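Local coordinates for protein cellulase (Bacillus sp. BG-CS10, PDB 5E09) that probably hydrolyses beta-1,4-glucosidic bonds within cellulose, using a family 5 glycoside hydrolase barrel joined to a family 46 carbohydrate-binding module, at residues Asp507-Leu512 / Glu523-Lys528; Pro435-Thr440 / Phe447-His452; Val458-Ala463 / Thr513-Ser518. One frame throughout, in Å; residues are numbered along the deposited sequence.

All three contacts lie in one antiparallel sheet within the C-terminal carbohydrate-binding region. Contacts 1 and 3 share strand 509-516, flanked by strands 521-529 and 458-465. The centres of contacts 1 and 3 are about 15 Å apart, and Leu512 CD2 of contact 1 packs on Ala463 CB of contact 3 at 3.8 Å. Contact 2 is a separate hairpin, its centre about 13 Å from that of contact 1 and about 14 Å from that of contact 3. Tyr524 OH of contact 1 probably hydrogen-bonds Glu438 O of contact 2 at 2.6 Å. Leu437 and Ile449 of contact 2 pack on Phe514 of contact 3. At Trp517, contact 3 touches Arg240 and Gln285 of the cellulase domain.

Contact 1 of 3, residues Asp507-Leu512 / Glu523-Lys528; sequences DDDIHL and EYTLSK
Leu512 and Leu526 meet through their methyl ends. Leu512 CD1 rests against Leu526 CD1 at 3.7 Å and also reaches CG, so one branch of Leu512 fits against the fork of the other leucine. Leu526 CD2 lies at the edge of the Tyr524 ring, in its plane. Leu512 CD1 lies 4.3 Å from Tyr524 CD2 and fills the corner between this ring and Leu526. Tyr524 CG is anti to the backbone N (chi1 -163°), which lets the ring reach strand 436-443, where Glu438 O probably bonds its OH. Ile510 lies on the same face and meets Leu526 CB to CB at 4.2 Å. The two strands form an antiparallel beta hairpin of the carbohydrate-binding module. Ile510 and Leu526 are a hydrogen-bonded pair, as are Leu512 and Tyr524. The other face is more polar. His511 and Thr525 lie side by side, with Thr525 OG1 over one face of the imidazole. Ser527 OG donates to Asp509 OD1 at 2.9 Å, from above the carboxylate plane. With an alanine in place of Asp509, the Ser527 hydroxyl would probably lose this acceptor and be freer to turn. At the far end, Lys528 N bonds Asp508 O, and the lysine side chain bends at its last torsion (chi4 -71°). Its NZ forms a salt bridge with Asp507 OD1 at 3.0 Å, again above the carboxylate plane, and also bonds Val505 O.

Contact 2 of 3, residues Pro435-Thr440 / Phe447-His452; sequences PTLENT and FAIPAH
Glu438 and His452 both set CG beside the backbone N (chi1 near -60°), and the glutamate chain runs extended beyond it. This brings the carboxylate to the edge of the imidazole. His452 NE2 donates to Glu438 OE2 at 2.6 Å. The bond is bent, with an angle of 142° at the hydrogen. It reaches the oxygen on its anti side, somewhat out of the carboxylate plane. The two flat groups are turned about 50° against each other. The Glu438 chain crosses Pro450 at about a right angle, and Pro450 CB touches Glu438 OE1 at 3.7 Å. The other end of the proline ring, CD, packs on Thr440 CB at the same distance. Thr440 CG2 stands between its backbone N and carbonyl carbon, and from there it presses on Phe447 CZ at 3.5 Å. On the opposite face of the paired strands from His452, Leu437 CD2 meets Ala451 CB at 3.7 Å, while Leu437 CB rests on Ile449 CG2. Tyr524, Phe514 and other side chains of the same sheet cover this apolar patch. Thr436 and His452 exchange two backbone hydrogen bonds; His452 N to Thr436 O is 2.6 Å. Glu438 N adds a third bond, to Pro450 O. Past Glu438 the segments draw apart, and Thr440 pairs by its backbone with Gly535 instead. The arrangement is an antiparallel beta hairpin of strands 436-443 and 447-452 in the C-terminal carbohydrate-binding module.

Contact 3 of 3, residues Val458-Ala463 / Thr513-Ser518; sequences VATMEA and TFHFWS
Thr513 exchanges two backbone hydrogen bonds with Glu462; Glu462 N to Thr513 O is 2.8 Å. Their side chains stand on one face, CB near CB, and Thr513 OG1 is held by Glu523. Phe514 turns to the other face and lies alongside selenomethionine Met461. Met461 CG sits over the ring face, 4.1 Å from the ring centroid. The selenium approaches obliquely and reaches Phe514 CE1 at 3.6 Å, a Met-aromatic contact. Val458 CG1 comes to the edge of the same ring. His515 returns to the face of Thr513. Its NE2 donates to Glu462 OE1 at 2.8 Å, close to the imidazole plane, while the carboxylate is turned 56° from the ring. The other glutamate oxygen, OE2, bonds Ser478 OG, which leaves both ends of the carboxylate held. Thr460 CG2 packs against His515 CB, and Phe479 meets the imidazole from outside the pair. His515 O is gripped twice, by Ala459 N at 2.6 Å and by Thr460 N at 3.0 Å. This is a classic beta bulge in the antiparallel sheet of the carbohydrate-binding module, and the register slips by one residue there. Phe516 sets CG beside its backbone N (chi1 -68°), which swings the ring back to Val458; CE2 meets Val458 CG2 at 3.6 Å. Trp517 follows the strand end. Ala459 CB lies over its five-membered ring, 3.5 Å from the centroid and 19° off the normal, in a CH-pi contact.

Contact 1 of 3, residues Asp507-Leu512 / Glu523-Lys528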
# COMPACT_ATOMS: atom_id res chain seq x y z
N ASP A 507 -30.54 1.15 -18.38
CA ASP A 507 -30.82 2.24 -19.31
C ASP A 507 -31.72 3.27 -18.62
O ASP A 507 -32.90 3.01 -18.40
CB ASP A 507 -31.50 1.73 -20.58
CG ASP A 507 -30.65 0.72 -21.33
OD1 ASP A 507 -29.46 1.01 -21.58
OD2 ASP A 507 -31.18 -0.36 -21.67
N ASP A 508 -31.16 4.42 -18.30
CA ASP A 508 -31.85 5.40 -17.47
C ASP A 508 -31.07 6.70 -17.43
O ASP A 508 -29.99 6.81 -18.01
CB ASP A 508 -32.02 4.85 -16.05
CG ASP A 508 -33.17 5.49 -15.30
OD1 ASP A 508 -33.68 6.54 -15.75
OD2 ASP A 508 -33.57 4.94 -14.25
N ASP A 509 -31.63 7.68 -16.74
CA ASP A 509 -30.89 8.88 -16.39
C ASP A 509 -30.07 8.58 -15.14
O ASP A 509 -30.56 7.96 -14.20
CB ASP A 509 -31.83 10.06 -16.15
CG ASP A 509 -32.19 10.77 -17.43
OD1 ASP A 509 -31.90 10.21 -18.51
OD2 ASP A 509 -32.75 11.89 -17.36
N ILE A 510 -28.81 8.99 -15.17
CA ILE A 510 -27.92 8.82 -14.04
C ILE A 510 -27.39 10.18 -13.60
O ILE A 510 -26.77 10.89 -14.38
CB ILE A 510 -26.74 7.88 -14.39
CG1 ILE A 510 -27.27 6.55 -14.92
CG2 ILE A 510 -25.85 7.68 -13.19
CD1 ILE A 510 -26.30 5.82 -15.83
N HIS A 511 -27.67 10.54 -12.36
CA HIS A 511 -27.16 11.77 -11.79
C HIS A 511 -25.81 11.51 -11.12
O HIS A 511 -25.72 10.72 -10.18
CB HIS A 511 -28.15 12.36 -10.78
CG HIS A 511 -29.43 12.85 -11.41
ND1 HIS A 511 -30.31 12.01 -12.04
CD2 HIS A 511 -29.95 14.09 -11.51
CE1 HIS A 511 -31.34 12.71 -12.50
NE2 HIS A 511 -31.14 13.98 -12.19
N LEU A 512 -24.78 12.15 -11.65
CA LEU A 512 -23.44 12.11 -11.08
C LEU A 512 -23.18 13.38 -10.27
O LEU A 512 -23.53 14.49 -10.70
CB LEU A 512 -22.36 11.96 -12.17
CG LEU A 512 -22.51 10.88 -13.24
CD1 LEU A 512 -21.39 11.01 -14.28
CD2 LEU A 512 -22.52 9.49 -12.63
N GLU A 523 -22.68 18.90 -10.42
CA GLU A 523 -23.69 17.95 -10.85
C GLU A 523 -23.57 17.72 -12.34
O GLU A 523 -23.20 18.63 -13.09
CB GLU A 523 -25.09 18.44 -10.50
CG GLU A 523 -25.32 18.64 -9.00
CD GLU A 523 -25.57 17.33 -8.27
OE1 GLU A 523 -26.03 16.37 -8.91
OE2 GLU A 523 -25.31 17.27 -7.05
N TYR A 524 -23.88 16.50 -12.78
CA TYR A 524 -23.80 16.14 -14.19
C TYR A 524 -24.79 15.02 -14.48
O TYR A 524 -25.05 14.19 -13.62
CB TYR A 524 -22.38 15.71 -14.55
CG TYR A 524 -22.07 15.69 -16.03
CD1 TYR A 524 -21.75 16.87 -16.70
CD2 TYR A 524 -22.09 14.51 -16.75
CE1 TYR A 524 -21.45 16.86 -18.05
CE2 TYR A 524 -21.80 14.49 -18.10
CZ TYR A 524 -21.48 15.66 -18.74
OH TYR A 524 -21.19 15.64 -20.08
N THR A 525 -25.36 14.99 -15.68
CA THR A 525 -26.38 13.99 -15.96
C THR A 525 -26.04 13.13 -17.17
O THR A 525 -25.67 13.64 -18.22
CB THR A 525 -27.77 14.65 -16.18
OG1 THR A 525 -28.10 15.44 -15.03
CG2 THR A 525 -28.85 13.60 -16.38
N LEU A 526 -26.14 11.82 -17.01
CA LEU A 526 -25.95 10.89 -18.12
C LEU A 526 -27.29 10.30 -18.56
O LEU A 526 -28.15 10.03 -17.74
CB LEU A 526 -24.99 9.75 -17.74
CG LEU A 526 -23.61 10.11 -17.18
CD1 LEU A 526 -22.80 8.84 -16.92
CD2 LEU A 526 -22.87 11.04 -18.13
N SER A 527 -27.46 10.14 -19.86
CA SER A 527 -28.55 9.33 -20.39
C SER A 527 -27.91 8.16 -21.12
O SER A 527 -27.23 8.35 -22.13
CB SER A 527 -29.44 10.15 -21.32
OG SER A 527 -30.14 11.15 -20.60
N LYS A 528 -28.11 6.97 -20.58
CA LYS A 528 -27.57 5.76 -21.19
C LYS A 528 -28.65 4.95 -21.89
O LYS A 528 -29.70 4.65 -21.31
CB LYS A 528 -26.88 4.87 -20.14
CG LYS A 528 -26.60 3.47 -20.68
CD LYS A 528 -25.75 2.64 -19.75
CE LYS A 528 -25.59 1.21 -20.26
NZ LYS A 528 -26.84 0.40 -20.16

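Contact 2 of 3, residues Pro435-Thr440 / Phe447-His452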
# COMPACT_ATOMS: atom_id res chain seq x y z
N PRO A 435 -14.93 24.48 -10.68
CA PRO A 435 -14.74 23.55 -11.79
C PRO A 435 -15.98 23.44 -12.69
O PRO A 435 -17.11 23.60 -12.22
CB PRO A 435 -14.43 22.21 -11.10
CG PRO A 435 -14.98 22.34 -9.73
CD PRO A 435 -14.87 23.80 -9.37
N THR A 436 -15.76 23.17 -13.97
CA THR A 436 -16.81 23.21 -14.98
C THR A 436 -16.77 21.98 -15.89
O THR A 436 -15.69 21.56 -16.32
CB THR A 436 -16.70 24.50 -15.84
OG1 THR A 436 -16.85 25.64 -14.99
CG2 THR A 436 -17.76 24.54 -16.93
N LEU A 437 -17.94 21.41 -16.18
CA LEU A 437 -18.03 20.29 -17.11
C LEU A 437 -18.82 20.68 -18.35
O LEU A 437 -19.57 21.66 -18.34
CB LEU A 437 -18.68 19.09 -16.42
CG LEU A 437 -18.01 18.67 -15.13
CD1 LEU A 437 -18.85 17.62 -14.42
CD2 LEU A 437 -16.61 18.15 -15.41
N GLU A 438 -18.67 19.90 -19.42
CA GLU A 438 -19.34 20.18 -20.68
C GLU A 438 -20.22 19.03 -21.16
O GLU A 438 -20.03 17.88 -20.77
CB GLU A 438 -18.30 20.51 -21.76
CG GLU A 438 -17.48 21.75 -21.45
CD GLU A 438 -16.49 22.06 -22.55
OE1 GLU A 438 -16.49 21.35 -23.57
OE2 GLU A 438 -15.70 23.02 -22.38
N ASN A 439 -21.18 19.35 -22.02
CA ASN A 439 -21.96 18.33 -22.71
C ASN A 439 -21.07 17.44 -23.56
O ASN A 439 -20.04 17.89 -24.07
CB ASN A 439 -23.04 18.97 -23.59
CG ASN A 439 -23.98 19.85 -22.81
OD1 ASN A 439 -24.19 19.64 -21.62
ND2 ASN A 439 -24.56 20.84 -23.48
N THR A 440 -21.47 16.19 -23.72
CA THR A 440 -20.70 15.30 -24.58
C THR A 440 -21.58 14.15 -25.05
O THR A 440 -22.66 13.93 -24.52
CB THR A 440 -19.45 14.74 -23.86
OG1 THR A 440 -18.65 13.98 -24.78
CG2 THR A 440 -19.85 13.85 -22.70
N PHE A 447 -16.05 6.83 -23.16
CA PHE A 447 -16.75 8.00 -22.64
C PHE A 447 -15.88 8.87 -21.73
O PHE A 447 -15.32 8.41 -20.74
CB PHE A 447 -18.01 7.58 -21.90
CG PHE A 447 -18.97 8.71 -21.66
CD1 PHE A 447 -19.89 9.07 -22.63
CD2 PHE A 447 -18.93 9.43 -20.47
CE1 PHE A 447 -20.76 10.13 -22.42
CE2 PHE A 447 -19.79 10.48 -20.25
CZ PHE A 447 -20.72 10.83 -21.22
N ALA A 448 -15.79 10.15 -22.08
CA ALA A 448 -15.09 11.12 -21.25
C ALA A 448 -15.80 12.47 -21.27
O ALA A 448 -16.11 13.01 -22.33
CB ALA A 448 -13.65 11.27 -21.72
N ILE A 449 -16.05 13.00 -20.08
CA ILE A 449 -16.61 14.34 -19.92
C ILE A 449 -15.52 15.39 -20.00
O ILE A 449 -14.60 15.40 -19.18
CB ILE A 449 -17.31 14.47 -18.56
CG1 ILE A 449 -18.34 13.35 -18.39
CG2 ILE A 449 -17.94 15.86 -18.42
CD1 ILE A 449 -18.76 13.11 -16.96
N PRO A 450 -15.60 16.29 -20.99
CA PRO A 450 -14.66 17.42 -21.03
C PRO A 450 -14.75 18.22 -19.74
O PRO A 450 -15.85 18.55 -19.29
CB PRO A 450 -15.12 18.23 -22.24
CG PRO A 450 -15.84 17.24 -23.11
CD PRO A 450 -16.51 16.29 -22.15
N ALA A 451 -13.61 18.51 -19.14
CA ALA A 451 -13.59 19.09 -17.80
C ALA A 451 -12.67 20.30 -17.71
O ALA A 451 -11.54 20.28 -18.19
CB ALA A 451 -13.17 18.05 -16.78
N HIS A 452 -13.18 21.36 -17.10
CA HIS A 452 -12.36 22.50 -16.73
C HIS A 452 -12.13 22.42 -15.23
O HIS A 452 -12.96 22.86 -14.44
CB HIS A 452 -13.02 23.82 -17.12
CG HIS A 452 -13.27 23.96 -18.59
ND1 HIS A 452 -12.25 24.22 -19.49
CD2 HIS A 452 -14.41 23.89 -19.32
CE1 HIS A 452 -12.76 24.30 -20.71
NE2 HIS A 452 -14.06 24.10 -20.63
O HOH W 1 -16.98 11.17 -25.18

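Contact 3 of 3, residues Val458-Ala463 / Thr513-Ser518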
# COMPACT_ATOMS: atom_id res chain seq x y z
N VAL A 458 -10.51 16.23 -8.18
CA VAL A 458 -11.62 15.35 -7.86
C VAL A 458 -11.29 14.41 -6.71
O VAL A 458 -10.32 13.65 -6.78
CB VAL A 458 -12.05 14.51 -9.08
CG1 VAL A 458 -13.23 13.63 -8.73
CG2 VAL A 458 -12.40 15.42 -10.25
N ALA A 459 -12.09 14.48 -5.66
CA ALA A 459 -11.95 13.58 -4.52
C ALA A 459 -12.73 12.30 -4.80
O ALA A 459 -12.20 11.20 -4.64
CB ALA A 459 -12.45 14.25 -3.24
N THR A 460 -13.98 12.45 -5.21
CA THR A 460 -14.81 11.27 -5.46
C THR A 460 -16.04 11.59 -6.31
O THR A 460 -16.22 12.71 -6.74
CB THR A 460 -15.25 10.60 -4.14
OG1 THR A 460 -15.99 9.41 -4.43
CG2 THR A 460 -16.10 11.55 -3.31
N MSE A 461 -16.88 10.58 -6.54
CA MSE A 461 -18.03 10.72 -7.43
C MSE A 461 -19.22 9.90 -6.95
O MSE A 461 -19.08 8.70 -6.68
CB MSE A 461 -17.67 10.31 -8.87
CG MSE A 461 -18.84 10.39 -9.85
SE MSE A 461 -18.59 9.54 -11.61
CE MSE A 461 -18.84 7.67 -11.12
N GLU A 462 -20.38 10.54 -6.83
CA GLU A 462 -21.62 9.83 -6.55
C GLU A 462 -22.38 9.54 -7.83
O GLU A 462 -22.33 10.32 -8.78
CB GLU A 462 -22.50 10.62 -5.60
CG GLU A 462 -22.05 10.62 -4.16
CD GLU A 462 -23.02 11.36 -3.25
OE1 GLU A 462 -22.97 12.61 -3.22
OE2 GLU A 462 -23.84 10.69 -2.59
N ALA A 463 -23.09 8.42 -7.85
CA ALA A 463 -23.93 8.05 -8.98
C ALA A 463 -25.26 7.51 -8.47
O ALA A 463 -25.30 6.48 -7.82
CB ALA A 463 -23.24 7.02 -9.85
N THR A 513 -22.56 13.20 -9.11
CA THR A 513 -22.14 14.31 -8.29
C THR A 513 -20.64 14.21 -8.04
O THR A 513 -20.21 13.34 -7.31
CB THR A 513 -22.86 14.33 -6.93
OG1 THR A 513 -24.28 14.28 -7.13
CG2 THR A 513 -22.49 15.59 -6.13
N PHE A 514 -19.86 15.09 -8.65
CA PHE A 514 -18.42 15.09 -8.39
C PHE A 514 -18.06 15.94 -7.17
O PHE A 514 -18.41 17.12 -7.09
CB PHE A 514 -17.66 15.58 -9.62
CG PHE A 514 -17.76 14.65 -10.80
CD1 PHE A 514 -16.88 13.60 -10.95
CD2 PHE A 514 -18.75 14.83 -11.76
CE1 PHE A 514 -16.97 12.74 -12.03
CE2 PHE A 514 -18.86 13.97 -12.84
CZ PHE A 514 -17.96 12.92 -12.98
N HIS A 515 -17.39 15.30 -6.21
CA HIS A 515 -16.87 15.96 -5.02
C HIS A 515 -15.39 16.31 -5.21
O HIS A 515 -14.55 15.42 -5.43
CB HIS A 515 -17.02 15.07 -3.78
CG HIS A 515 -18.44 14.72 -3.44
ND1 HIS A 515 -19.03 15.06 -2.25
CD2 HIS A 515 -19.38 14.03 -4.14
CE1 HIS A 515 -20.27 14.61 -2.22
NE2 HIS A 515 -20.51 13.98 -3.36
N PHE A 516 -15.10 17.60 -5.10
CA PHE A 516 -13.75 18.15 -5.21
C PHE A 516 -13.17 18.47 -3.84
O PHE A 516 -13.90 18.67 -2.88
CB PHE A 516 -13.76 19.42 -6.07
CG PHE A 516 -14.08 19.17 -7.51
CD1 PHE A 516 -15.39 19.01 -7.92
CD2 PHE A 516 -13.06 19.10 -8.45
CE1 PHE A 516 -15.68 18.77 -9.25
CE2 PHE A 516 -13.35 18.86 -9.78
CZ PHE A 516 -14.66 18.70 -10.18
N TRP A 517 -11.84 18.53 -3.76
CA TRP A 517 -11.16 18.77 -2.48
C TRP A 517 -11.27 20.21 -1.98
O TRP A 517 -11.00 20.48 -0.81
CB TRP A 517 -9.70 18.36 -2.59
CG TRP A 517 -9.55 16.89 -2.43
CD1 TRP A 517 -9.24 15.97 -3.40
CD2 TRP A 517 -9.75 16.14 -1.24
NE1 TRP A 517 -9.22 14.70 -2.87
CE2 TRP A 517 -9.54 14.78 -1.52
CE3 TRP A 517 -10.09 16.49 0.08
CZ2 TRP A 517 -9.64 13.77 -0.58
CZ3 TRP A 517 -10.20 15.49 1.03
CH2 TRP A 517 -9.98 14.15 0.70
N SER A 518 -11.67 21.13 -2.85
CA SER A 518 -11.97 22.49 -2.43
C SER A 518 -13.24 22.54 -1.59
O SER A 518 -13.43 23.46 -0.80
CB SER A 518 -12.14 23.39 -3.65
OG SER A 518 -13.37 23.08 -4.29